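Long-range contacts in AgaA (Rhizobium radiobacter, PDB 6HLX), which binds the opine agropinic acid as the periplasmic solute-binding protein of an ABC transporter, and so probably hands it over for import: residues A[244-249]-A[404-409]; A[408-413]-A[441-446]; A[61-66]-A[113-118]; A[34-39]-A[48-53]. One frame throughout, in Å; residues are numbered along the deposited sequence.

Contact 1. Residues A[244-249]-A[404-409]; sequences QFNTKF and NSPYFN. With G9Z (agropinic acid), chain E.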
# COMPACT_ATOMS: atom_id res chain seq x y z
N GLN A 244 10.53 4.41 -8.90
CA GLN A 244 10.30 3.18 -9.66
C GLN A 244 10.66 3.56 -11.09
O GLN A 244 10.30 4.65 -11.55
CB GLN A 244 8.83 2.74 -9.61
CG GLN A 244 8.46 2.17 -8.26
CD GLN A 244 6.98 2.21 -8.03
OE1 GLN A 244 6.50 3.05 -7.27
NE2 GLN A 244 6.22 1.33 -8.70
N PHE A 245 11.38 2.67 -11.78
CA PHE A 245 11.85 2.91 -13.15
C PHE A 245 11.22 1.93 -14.14
O PHE A 245 11.23 0.72 -13.88
CB PHE A 245 13.38 2.72 -13.22
CG PHE A 245 14.18 3.62 -12.31
CD1 PHE A 245 14.49 3.23 -11.01
CD2 PHE A 245 14.64 4.86 -12.74
CE1 PHE A 245 15.24 4.06 -10.17
CE2 PHE A 245 15.38 5.69 -11.89
CZ PHE A 245 15.64 5.30 -10.60
N ASN A 246 10.78 2.43 -15.30
CA ASN A 246 10.34 1.52 -16.34
C ASN A 246 11.62 1.09 -17.07
O ASN A 246 12.24 1.90 -17.78
CB ASN A 246 9.38 2.20 -17.31
CG ASN A 246 8.82 1.27 -18.34
OD1 ASN A 246 9.44 0.27 -18.71
ND2 ASN A 246 7.61 1.56 -18.81
N THR A 247 12.00 -0.19 -16.89
CA THR A 247 13.25 -0.69 -17.46
C THR A 247 13.22 -0.87 -19.00
O THR A 247 14.28 -1.18 -19.59
CB THR A 247 13.74 -1.95 -16.75
OG1 THR A 247 12.87 -3.03 -17.07
CG2 THR A 247 13.90 -1.76 -15.23
N LYS A 248 12.07 -0.61 -19.65
CA LYS A 248 11.99 -0.59 -21.13
C LYS A 248 12.47 0.76 -21.67
O LYS A 248 12.77 0.88 -22.86
CB LYS A 248 10.59 -0.96 -21.66
CG LYS A 248 10.35 -2.46 -21.61
CD LYS A 248 9.08 -2.88 -22.33
CE LYS A 248 9.08 -4.38 -22.54
NZ LYS A 248 7.80 -4.85 -23.13
N PHE A 249 12.61 1.77 -20.77
CA PHE A 249 13.19 3.07 -21.15
C PHE A 249 14.68 2.79 -21.09
O PHE A 249 15.22 2.55 -20.00
CB PHE A 249 12.75 4.20 -20.19
CG PHE A 249 13.29 5.56 -20.56
CD1 PHE A 249 12.81 6.26 -21.66
CD2 PHE A 249 14.29 6.16 -19.79
CE1 PHE A 249 13.31 7.52 -22.00
CE2 PHE A 249 14.79 7.42 -20.12
CZ PHE A 249 14.30 8.09 -21.22
N ASN A 404 6.62 -2.08 -8.23
CA ASN A 404 7.89 -2.50 -8.84
C ASN A 404 8.42 -1.53 -9.91
O ASN A 404 7.79 -0.52 -10.22
CB ASN A 404 7.78 -3.94 -9.40
CG ASN A 404 7.16 -4.03 -10.77
OD1 ASN A 404 6.25 -3.26 -11.10
ND2 ASN A 404 7.62 -4.97 -11.61
N SER A 405 9.57 -1.90 -10.50
CA SER A 405 10.18 -1.19 -11.62
C SER A 405 9.81 -2.01 -12.87
O SER A 405 10.32 -3.13 -13.03
CB SER A 405 11.69 -1.08 -11.43
OG SER A 405 11.86 0.07 -10.61
N PRO A 406 8.84 -1.52 -13.67
CA PRO A 406 8.31 -2.33 -14.78
C PRO A 406 9.36 -3.09 -15.59
O PRO A 406 10.39 -2.53 -15.99
CB PRO A 406 7.54 -1.31 -15.63
CG PRO A 406 6.99 -0.34 -14.61
CD PRO A 406 8.09 -0.24 -13.55
N TYR A 407 9.11 -4.41 -15.75
CA TYR A 407 9.90 -5.36 -16.54
C TYR A 407 11.26 -5.74 -15.96
O TYR A 407 11.95 -6.56 -16.56
CB TYR A 407 10.04 -4.91 -18.02
CG TYR A 407 8.70 -4.54 -18.62
CD1 TYR A 407 7.79 -5.53 -19.00
CD2 TYR A 407 8.30 -3.22 -18.71
CE1 TYR A 407 6.52 -5.20 -19.48
CE2 TYR A 407 7.04 -2.87 -19.21
CZ TYR A 407 6.16 -3.87 -19.60
OH TYR A 407 4.92 -3.54 -20.09
N PHE A 408 11.60 -5.25 -14.75
CA PHE A 408 12.83 -5.70 -14.10
C PHE A 408 12.66 -7.20 -13.76
O PHE A 408 11.63 -7.60 -13.20
CB PHE A 408 13.10 -4.91 -12.80
CG PHE A 408 14.32 -5.43 -12.06
CD1 PHE A 408 15.60 -5.17 -12.53
CD2 PHE A 408 14.18 -6.18 -10.89
CE1 PHE A 408 16.73 -5.67 -11.85
CE2 PHE A 408 15.30 -6.67 -10.21
CZ PHE A 408 16.57 -6.41 -10.69
N ASN A 409 13.68 -7.99 -14.08
CA ASN A 409 13.65 -9.43 -13.85
C ASN A 409 15.09 -9.92 -13.76
O ASN A 409 15.78 -9.98 -14.78
CB ASN A 409 12.89 -10.12 -15.01
CG ASN A 409 12.54 -11.58 -14.85
OD1 ASN A 409 12.60 -12.15 -13.76
ND2 ASN A 409 12.14 -12.21 -15.94
OAM G9Z E . -2.59 6.35 -2.41
CAB G9Z E . -1.66 7.17 -2.39
CAC G9Z E . -1.85 8.55 -2.54
CB G9Z E . -0.44 9.20 -2.43
CA G9Z E . 0.53 8.03 -2.39
C G9Z E . 1.43 8.14 -1.28
O G9Z E . 1.06 7.72 -0.15
N G9Z E . -0.36 6.82 -2.34
CAG G9Z E . 0.14 5.41 -2.15
CAH G9Z E . 0.66 4.84 -3.47
OAP G9Z E . 1.79 5.64 -3.85
CAI G9Z E . 1.08 3.37 -3.36
OAQ G9Z E . 0.09 2.66 -2.59
CAJ G9Z E . 1.15 2.69 -4.77
OAR G9Z E . 1.54 1.31 -4.62
CAK G9Z E . 2.04 3.38 -5.83
OAT G9Z E . 1.78 2.81 -7.13
CAL G9Z E . 3.54 3.33 -5.47
OAS G9Z E . 4.30 4.11 -6.43
OXT G9Z E . 2.55 8.70 -1.48

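Contact 2. Residues A[408-413]-A[441-446]; sequences FNDQQI and LELSPL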
# COMPACT_ATOMS: atom_id res chain seq x y z
N PHE A 408 11.60 -5.25 -14.75
CA PHE A 408 12.83 -5.70 -14.10
C PHE A 408 12.66 -7.20 -13.76
O PHE A 408 11.63 -7.60 -13.20
CB PHE A 408 13.10 -4.91 -12.80
CG PHE A 408 14.32 -5.43 -12.06
CD1 PHE A 408 15.60 -5.17 -12.53
CD2 PHE A 408 14.18 -6.18 -10.89
CE1 PHE A 408 16.73 -5.67 -11.85
CE2 PHE A 408 15.30 -6.67 -10.21
CZ PHE A 408 16.57 -6.41 -10.69
N ASN A 409 13.68 -7.99 -14.08
CA ASN A 409 13.65 -9.43 -13.85
C ASN A 409 15.09 -9.92 -13.76
O ASN A 409 15.78 -9.98 -14.78
CB ASN A 409 12.89 -10.12 -15.01
CG ASN A 409 12.54 -11.58 -14.85
OD1 ASN A 409 12.60 -12.15 -13.76
ND2 ASN A 409 12.14 -12.21 -15.94
N ASP A 410 15.58 -10.18 -12.54
CA ASP A 410 16.94 -10.70 -12.33
C ASP A 410 16.85 -12.11 -11.72
O ASP A 410 16.23 -12.27 -10.65
CB ASP A 410 17.75 -9.77 -11.42
CG ASP A 410 19.13 -10.31 -11.12
OD1 ASP A 410 19.98 -10.34 -12.05
OD2 ASP A 410 19.40 -10.64 -9.94
N GLN A 411 17.47 -13.11 -12.37
CA GLN A 411 17.37 -14.48 -11.88
C GLN A 411 17.97 -14.66 -10.49
O GLN A 411 17.36 -15.37 -9.68
CB GLN A 411 17.95 -15.51 -12.89
CG GLN A 411 17.36 -16.94 -12.75
CD GLN A 411 15.86 -17.07 -12.47
OE1 GLN A 411 15.01 -16.32 -12.97
NE2 GLN A 411 15.51 -18.05 -11.65
N GLN A 412 19.13 -14.04 -10.20
CA GLN A 412 19.72 -14.21 -8.85
C GLN A 412 18.78 -13.69 -7.77
O GLN A 412 18.60 -14.35 -6.74
CB GLN A 412 21.09 -13.53 -8.75
CG GLN A 412 22.19 -14.29 -9.48
CD GLN A 412 23.50 -13.53 -9.38
OE1 GLN A 412 23.90 -13.07 -8.31
NE2 GLN A 412 24.18 -13.38 -10.51
N ILE A 413 18.16 -12.52 -8.02
CA ILE A 413 17.20 -11.94 -7.07
C ILE A 413 15.99 -12.87 -6.93
O ILE A 413 15.58 -13.14 -5.80
CB ILE A 413 16.80 -10.49 -7.49
CG1 ILE A 413 17.90 -9.50 -7.07
CG2 ILE A 413 15.45 -10.07 -6.87
CD1 ILE A 413 17.73 -8.05 -7.54
N LEU A 441 21.23 -3.67 -3.98
CA LEU A 441 22.00 -2.42 -4.03
C LEU A 441 22.80 -2.34 -5.33
O LEU A 441 22.81 -1.31 -6.00
CB LEU A 441 22.96 -2.35 -2.84
CG LEU A 441 22.30 -2.07 -1.49
CD1 LEU A 441 23.27 -2.42 -0.33
CD2 LEU A 441 21.84 -0.60 -1.41
N GLU A 442 23.47 -3.44 -5.69
CA GLU A 442 24.27 -3.51 -6.91
C GLU A 442 23.46 -3.12 -8.16
O GLU A 442 23.91 -2.29 -8.96
CB GLU A 442 24.85 -4.92 -7.07
CG GLU A 442 25.66 -5.08 -8.34
CD GLU A 442 26.17 -6.48 -8.61
OE1 GLU A 442 26.78 -6.68 -9.69
OE2 GLU A 442 25.95 -7.38 -7.76
N LEU A 443 22.27 -3.72 -8.31
CA LEU A 443 21.43 -3.48 -9.49
C LEU A 443 20.54 -2.25 -9.36
O LEU A 443 20.16 -1.66 -10.38
CB LEU A 443 20.60 -4.72 -9.83
CG LEU A 443 21.37 -6.02 -10.18
CD1 LEU A 443 20.39 -7.13 -10.48
CD2 LEU A 443 22.30 -5.83 -11.39
N SER A 444 20.22 -1.86 -8.12
CA SER A 444 19.36 -0.72 -7.80
C SER A 444 18.12 -0.59 -8.72
O SER A 444 17.90 0.49 -9.28
CB SER A 444 20.17 0.57 -7.79
OG SER A 444 20.94 0.63 -6.60
N PRO A 445 17.29 -1.65 -8.90
CA PRO A 445 16.05 -1.49 -9.70
C PRO A 445 15.12 -0.47 -9.06
O PRO A 445 14.37 0.20 -9.75
CB PRO A 445 15.43 -2.88 -9.68
CG PRO A 445 15.95 -3.51 -8.41
CD PRO A 445 17.36 -3.00 -8.29
N LEU A 446 15.18 -0.34 -7.71
CA LEU A 446 14.43 0.65 -6.94
C LEU A 446 15.45 1.56 -6.28
O LEU A 446 16.50 1.10 -5.83
CB LEU A 446 13.57 -0.00 -5.83
CG LEU A 446 12.26 -0.74 -6.18
CD1 LEU A 446 11.24 0.16 -6.90
CD2 LEU A 446 12.50 -2.03 -6.94

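Contact 3. Residues A[61-66]-A[113-118]; sequences EFTFHL and EKTVKL. With ZN (zinc ion), chain R.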
# COMPACT_ATOMS: atom_id res chain seq x y z
N GLU A 61 0.58 -26.16 2.20
CA GLU A 61 -0.84 -26.53 2.33
C GLU A 61 -1.47 -25.72 3.45
O GLU A 61 -0.89 -25.61 4.54
CB GLU A 61 -1.00 -28.04 2.61
CG GLU A 61 -0.54 -28.90 1.44
CD GLU A 61 -0.52 -30.39 1.72
OE1 GLU A 61 -1.59 -31.02 1.63
OE2 GLU A 61 0.57 -30.92 2.04
N PHE A 62 -2.66 -25.15 3.18
CA PHE A 62 -3.34 -24.25 4.11
C PHE A 62 -4.79 -24.67 4.24
O PHE A 62 -5.46 -24.85 3.22
CB PHE A 62 -3.26 -22.80 3.56
CG PHE A 62 -1.85 -22.25 3.42
CD1 PHE A 62 -1.01 -22.67 2.39
CD2 PHE A 62 -1.36 -21.30 4.32
CE1 PHE A 62 0.31 -22.23 2.31
CE2 PHE A 62 -0.04 -20.84 4.22
CZ PHE A 62 0.78 -21.29 3.20
N THR A 63 -5.28 -24.82 5.47
CA THR A 63 -6.70 -25.14 5.67
C THR A 63 -7.31 -24.00 6.44
O THR A 63 -6.80 -23.64 7.49
CB THR A 63 -6.91 -26.47 6.42
OG1 THR A 63 -6.32 -27.51 5.67
CG2 THR A 63 -8.41 -26.79 6.62
N PHE A 64 -8.44 -23.49 5.95
CA PHE A 64 -9.18 -22.42 6.64
C PHE A 64 -10.51 -22.95 7.09
O PHE A 64 -11.26 -23.50 6.26
CB PHE A 64 -9.39 -21.21 5.72
CG PHE A 64 -8.08 -20.61 5.29
CD1 PHE A 64 -7.48 -19.61 6.05
CD2 PHE A 64 -7.42 -21.07 4.16
CE1 PHE A 64 -6.23 -19.09 5.69
CE2 PHE A 64 -6.17 -20.55 3.79
CZ PHE A 64 -5.59 -19.57 4.57
N HIS A 65 -10.79 -22.82 8.39
CA HIS A 65 -12.08 -23.22 8.96
C HIS A 65 -12.90 -21.96 9.12
O HIS A 65 -12.53 -21.08 9.89
CB HIS A 65 -11.87 -23.97 10.26
CG HIS A 65 -11.28 -25.32 10.02
ND1 HIS A 65 -12.03 -26.34 9.44
CD2 HIS A 65 -10.04 -25.78 10.28
CE1 HIS A 65 -11.22 -27.39 9.40
NE2 HIS A 65 -10.02 -27.10 9.89
N LEU A 66 -13.94 -21.82 8.30
CA LEU A 66 -14.71 -20.58 8.25
C LEU A 66 -15.60 -20.35 9.46
O LEU A 66 -16.27 -21.25 9.95
CB LEU A 66 -15.54 -20.46 6.95
CG LEU A 66 -14.79 -20.59 5.63
CD1 LEU A 66 -15.75 -20.39 4.46
CD2 LEU A 66 -13.59 -19.61 5.54
N GLU A 113 -19.02 -26.60 3.04
CA GLU A 113 -19.35 -25.17 2.98
C GLU A 113 -18.51 -24.30 3.91
O GLU A 113 -18.41 -23.09 3.68
CB GLU A 113 -20.85 -24.95 3.29
CG GLU A 113 -21.76 -25.29 2.14
CD GLU A 113 -23.09 -24.55 2.11
OE1 GLU A 113 -23.56 -24.10 3.18
OE2 GLU A 113 -23.67 -24.43 1.00
N LYS A 114 -17.92 -24.89 4.98
CA LYS A 114 -17.15 -24.12 5.95
C LYS A 114 -15.65 -24.41 5.95
O LYS A 114 -14.96 -24.02 6.90
CB LYS A 114 -17.73 -24.31 7.36
CG LYS A 114 -19.18 -23.79 7.52
CD LYS A 114 -19.40 -22.39 6.95
CE LYS A 114 -20.85 -21.99 6.88
NZ LYS A 114 -21.33 -21.51 8.20
N THR A 115 -15.13 -25.02 4.88
CA THR A 115 -13.71 -25.33 4.81
C THR A 115 -13.15 -25.02 3.44
O THR A 115 -13.73 -25.42 2.44
CB THR A 115 -13.46 -26.83 5.14
OG1 THR A 115 -14.16 -27.20 6.33
CG2 THR A 115 -11.97 -27.18 5.25
N VAL A 116 -12.01 -24.31 3.41
CA VAL A 116 -11.26 -23.98 2.19
C VAL A 116 -9.85 -24.53 2.39
O VAL A 116 -9.23 -24.25 3.42
CB VAL A 116 -11.16 -22.46 1.92
CG1 VAL A 116 -10.43 -22.18 0.60
CG2 VAL A 116 -12.52 -21.82 1.93
N LYS A 117 -9.33 -25.24 1.40
CA LYS A 117 -7.96 -25.73 1.47
C LYS A 117 -7.19 -25.24 0.26
O LYS A 117 -7.64 -25.44 -0.87
CB LYS A 117 -7.94 -27.26 1.47
CG LYS A 117 -8.65 -27.91 2.65
CD LYS A 117 -8.29 -29.41 2.74
CE LYS A 117 -9.11 -30.31 1.84
NZ LYS A 117 -8.79 -31.74 2.06
N LEU A 118 -6.02 -24.61 0.49
CA LEU A 118 -5.14 -24.16 -0.59
C LEU A 118 -3.92 -25.05 -0.64
O LEU A 118 -3.42 -25.49 0.40
CB LEU A 118 -4.66 -22.70 -0.36
CG LEU A 118 -5.74 -21.66 -0.07
CD1 LEU A 118 -5.10 -20.29 0.17
CD2 LEU A 118 -6.79 -21.60 -1.18
ZN ZN R . -8.45 -28.39 10.11
O HOH W 1 -14.74 -26.03 9.06

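Contact 4. Residues A[34-39]-A[48-53]; sequences RGLVNY and ELAESY. With ACT (acetate ion), chain H.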
# COMPACT_ATOMS: atom_id res chain seq x y z
N ARG A 34 -13.92 -7.86 4.58
CA ARG A 34 -13.04 -8.68 5.40
C ARG A 34 -12.49 -9.82 4.55
O ARG A 34 -13.18 -10.29 3.64
CB ARG A 34 -13.82 -9.27 6.61
CG ARG A 34 -14.07 -8.27 7.76
CD ARG A 34 -12.75 -7.85 8.41
NE ARG A 34 -12.88 -6.85 9.47
CZ ARG A 34 -12.87 -5.53 9.28
NH1 ARG A 34 -12.80 -5.03 8.04
NH2 ARG A 34 -12.94 -4.70 10.31
N GLY A 35 -11.28 -10.26 4.88
CA GLY A 35 -10.67 -11.43 4.25
C GLY A 35 -10.72 -12.62 5.18
O GLY A 35 -11.37 -12.57 6.24
N LEU A 36 -10.01 -13.71 4.82
CA LEU A 36 -9.91 -14.88 5.70
C LEU A 36 -9.24 -14.44 7.00
O LEU A 36 -9.65 -14.82 8.09
CB LEU A 36 -9.06 -15.96 5.02
CG LEU A 36 -9.73 -16.64 3.82
CD1 LEU A 36 -8.71 -17.41 2.97
CD2 LEU A 36 -10.92 -17.49 4.28
N VAL A 37 -8.23 -13.56 6.85
CA VAL A 37 -7.47 -12.94 7.93
C VAL A 37 -7.27 -11.46 7.58
O VAL A 37 -7.34 -11.09 6.41
CB VAL A 37 -6.10 -13.63 8.13
CG1 VAL A 37 -6.24 -15.04 8.70
CG2 VAL A 37 -5.27 -13.64 6.84
N ASN A 38 -7.02 -10.64 8.59
CA ASN A 38 -6.66 -9.23 8.38
C ASN A 38 -5.75 -8.86 9.52
O ASN A 38 -5.81 -9.51 10.57
CB ASN A 38 -7.87 -8.33 8.36
CG ASN A 38 -8.67 -8.46 7.08
OD1 ASN A 38 -9.75 -9.06 7.07
ND2 ASN A 38 -8.14 -7.93 5.97
N TYR A 39 -4.91 -7.82 9.35
CA TYR A 39 -4.07 -7.40 10.47
C TYR A 39 -4.91 -6.72 11.55
O TYR A 39 -5.80 -5.93 11.23
CB TYR A 39 -3.02 -6.42 9.95
CG TYR A 39 -1.91 -7.09 9.16
CD1 TYR A 39 -0.95 -7.86 9.80
CD2 TYR A 39 -1.82 -6.92 7.79
CE1 TYR A 39 0.11 -8.43 9.08
CE2 TYR A 39 -0.78 -7.50 7.06
CZ TYR A 39 0.19 -8.25 7.71
OH TYR A 39 1.21 -8.80 6.97
N GLU A 48 -10.28 -13.65 10.74
CA GLU A 48 -11.49 -12.87 10.41
C GLU A 48 -12.55 -13.79 9.84
O GLU A 48 -13.21 -14.47 10.63
CB GLU A 48 -11.14 -11.66 9.50
CG GLU A 48 -10.31 -10.61 10.24
CD GLU A 48 -10.98 -9.82 11.36
OE1 GLU A 48 -12.23 -9.67 11.34
OE2 GLU A 48 -10.25 -9.30 12.23
N LEU A 49 -12.71 -13.90 8.51
CA LEU A 49 -13.70 -14.87 8.00
C LEU A 49 -13.27 -16.34 8.25
O LEU A 49 -14.13 -17.24 8.29
CB LEU A 49 -14.02 -14.63 6.54
CG LEU A 49 -14.67 -13.28 6.27
CD1 LEU A 49 -14.85 -13.07 4.76
CD2 LEU A 49 -16.04 -13.15 7.01
N ALA A 50 -11.97 -16.56 8.45
CA ALA A 50 -11.48 -17.86 8.89
C ALA A 50 -11.42 -17.79 10.42
O ALA A 50 -10.73 -16.93 10.96
CB ALA A 50 -10.08 -18.14 8.32
N GLU A 51 -12.19 -18.63 11.13
CA GLU A 51 -12.13 -18.68 12.61
C GLU A 51 -10.78 -19.29 13.06
O GLU A 51 -10.29 -19.02 14.16
CB GLU A 51 -13.26 -19.55 13.14
CG GLU A 51 -13.39 -19.49 14.64
CD GLU A 51 -14.68 -20.08 15.17
OE1 GLU A 51 -14.90 -19.97 16.40
OE2 GLU A 51 -15.45 -20.66 14.37
N SER A 52 -10.22 -20.17 12.23
CA SER A 52 -8.93 -20.77 12.49
C SER A 52 -8.32 -21.18 11.18
O SER A 52 -9.03 -21.35 10.19
CB SER A 52 -9.05 -21.98 13.42
OG SER A 52 -9.34 -23.14 12.66
N TYR A 53 -7.01 -21.39 11.19
CA TYR A 53 -6.31 -21.85 10.01
C TYR A 53 -5.13 -22.71 10.37
O TYR A 53 -4.53 -22.55 11.45
CB TYR A 53 -5.95 -20.70 9.06
CG TYR A 53 -5.06 -19.65 9.68
CD1 TYR A 53 -3.68 -19.77 9.66
CD2 TYR A 53 -5.61 -18.50 10.25
CE1 TYR A 53 -2.86 -18.81 10.24
CE2 TYR A 53 -4.80 -17.53 10.84
CZ TYR A 53 -3.42 -17.69 10.83
OH TYR A 53 -2.60 -16.75 11.39
C ACT H . -4.59 -19.99 14.08
O ACT H . -5.76 -20.31 13.69
OXT ACT H . -3.58 -20.77 14.18
CH3 ACT H . -4.35 -18.52 14.47
O HOH W 2 -8.48 -7.05 12.33

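Contact 1. Residues A[244-249]-A[404-409]
P406 O takes two bonds from one residue, T247, which reaches it with both its backbone N-H and its hydroxyl. The site lies in the substrate-binding fold of a family 5 solute-binding protein, where the end of strand 240-245 meets the loop before helix 411-422. T247 N lies 3.0 Å and T247 OG1 2.8 Å from P406 O. Both donors lie in the carbonyl plane of P406. OG1 sits between the backbone N and carbonyl carbon of T247 (chi1 70°), which points it at the same oxygen as its own N-H.

Each segment forms a beta turn here, type I from N246 to F249 and type II from S405 to F408. N246 OD1 accepts from K248 N, an Asx turn, and also lies at the edge of the Y407 ring. The K248 chain runs extended over one face of that ring. K248 NZ makes a cation-pi contact 4.1 Å from the Y407 ring centroid, and CE lies over the ring centre.

At the other end, F245 N gives a nearly straight bond to S405 OG, which bonds in turn to P445 O. Q244 joins the loop to the ligand. Q244 NE2 bonds to N404 O at 2.9 Å and also to T402 O. Q244 OE1 accepts from the agropinic acid hydroxyl OAS at 2.6 Å.

Contact 2. Residues A[408-413]-A[441-446]
F408 and L443 meet through different first torsions. F408 CG stands anti to its backbone N (chi1 176°), which carries the ring over P445. L443 CG is anti to the carbonyl carbon (chi1 -61°), and its CD1 comes in at the edge of the same ring. P445 CB lies over the ring centre, 3.5 Å from the F408 centroid, a CH-pi contact. P445 CG extends the cover toward CE2 and CZ. The opposite face carries D410 N, displaced toward the rim.

L443 CD1 is the hub of the apolar contacts. L443 CD1 lies 3.9 Å from F408 CZ and 4.1 Å from I413 CD1. L443 CD1 also packs 3.5 Å from D410 CG, against the carboxylate group rather than a hydrocarbon. D410 is the N-cap of helix 411-422. D410 OD2 accepts from I413 N at 3.0 Å, met from above the carboxylate plane. The same oxygen forms a salt bridge with R439, so the cap is also tied to helix 426-443.

The contact thus joins the start of helix 411-422 to the end of helix 426-443, an antiparallel helical hairpin. Y393 of helix 388-393 touches I413 and P445, R258 of helix 255-264 touches F408, and the chain runs on from P445 into strand 446-451.

Contact 3. Residues A[61-66]-A[113-118]
H65 NE2 binds a zinc ion at 2.0 Å, and T115 lies beside the same imidazole, pointing the same way. E54 of the adjacent strand is a second ligand of the metal. The other ring nitrogen, H65 ND1, donates in the ring plane to a water, 2.8 Å from its oxygen. That water donates to K114 O, so a backbone carbonyl of the partner segment helps to fix the rotation of the imidazole. The T63 methyl CG2 faces both the zinc and T115 CG2, 3.8 Å from that methyl. T63 OG1 lies alongside K117 CG.

These groups stand on one face of an antiparallel pair. Strand 61-66 is the middle strand of a five-stranded antiparallel sheet, and 115-120 lies between it and the edge strand 105-110. The axes of the two strands are 168° apart in direction. F62 with L118 and F64 with V116 are hydrogen-bonded pairs. T63 with K117 and H65 with T115 are non-hydrogen-bonded pairs. F64 N bonds to V116 O at 2.8 Å. L66 N bonds to K114 O, where the strand pairing runs out.

The other face is apolar. F64 CE2 packs on L118 CD1 at 3.8 Å, and L66 CD1 approaches V116 CG2. Helix 127-131 covers F62 and F64 with I128. D112 OD1 accepts from T115 OG1 and K114 N, in the turn that leads into strand 115-120.

Contact 4. Residues A[34-39]-A[48-53]
E48, L36 and L49 bury the most surface here. L36 O accepts from the two residues flanking L49, E48 N at 3.0 Å and A50 N at 2.9 Å, the second on a lone pair. L49 N goes instead to G35 O. The carbonyls of G35 and L36 thus hold the backbone of E48, L49 and A50 beside the beta hairpin of strands 37-39 and 45-55.

The E48 chain is bent at chi2 (-69°), which turns its carboxylate to the edge of the R34 guanidinium. E48 OE1 lies 3.4 Å from R34 NE, a long salt bridge with the two planes nearly perpendicular. E48 OE1 also bonds to Y181 OH and E48 OE2 forms a salt bridge with K182, while R34 has further partners in E481 and L30. E48 OE2 accepts as well from a water that also donates to Y39 O. So many partners would be expected to favour the charged carboxylate. Beside E48 CG sits N38, whose OD1 accepts from G35 N in a straight 2.9 Å bond.

The L49 side chain lies against the backbone of 34-35, with CD1 3.4 Å from R34 O. L36 CB touches A50 CB at 4.1 Å, and V37 CG1 packs 3.6 Å from Y53 CE2. An acetate, probably from the crystallisation liquor, lies over one face of the Y53 ring and accepts from Y53 N.

Strand 37-39 is an outermost strand of the sheet. L36 leans on L66 of strand 61-66, and V37 and Y53 rest on I128 of helix 127-131.

In the fold
The contacts form two groups. Contacts 1 and 2 share F408 and N409 and touch at S405 OG and P445 O, 2.7 Å apart, with their centres about 10 Å apart. Contacts 3 and 4 lie on neighbouring strands of one sheet, with centres about 11 Å apart. H65 N and S52 O join them at 2.9 Å. The two groups are well separated: the nearest atoms of contacts 1 and 4 are about 17 Å apart, on opposite sides of the chain's centre. Contact 1 reaches agropinic acid through Q244, while the side chain of P445 in contact 2 stays about 14 Å from the ligand. Contact 3 supplies H65 to a zinc site shared with E54.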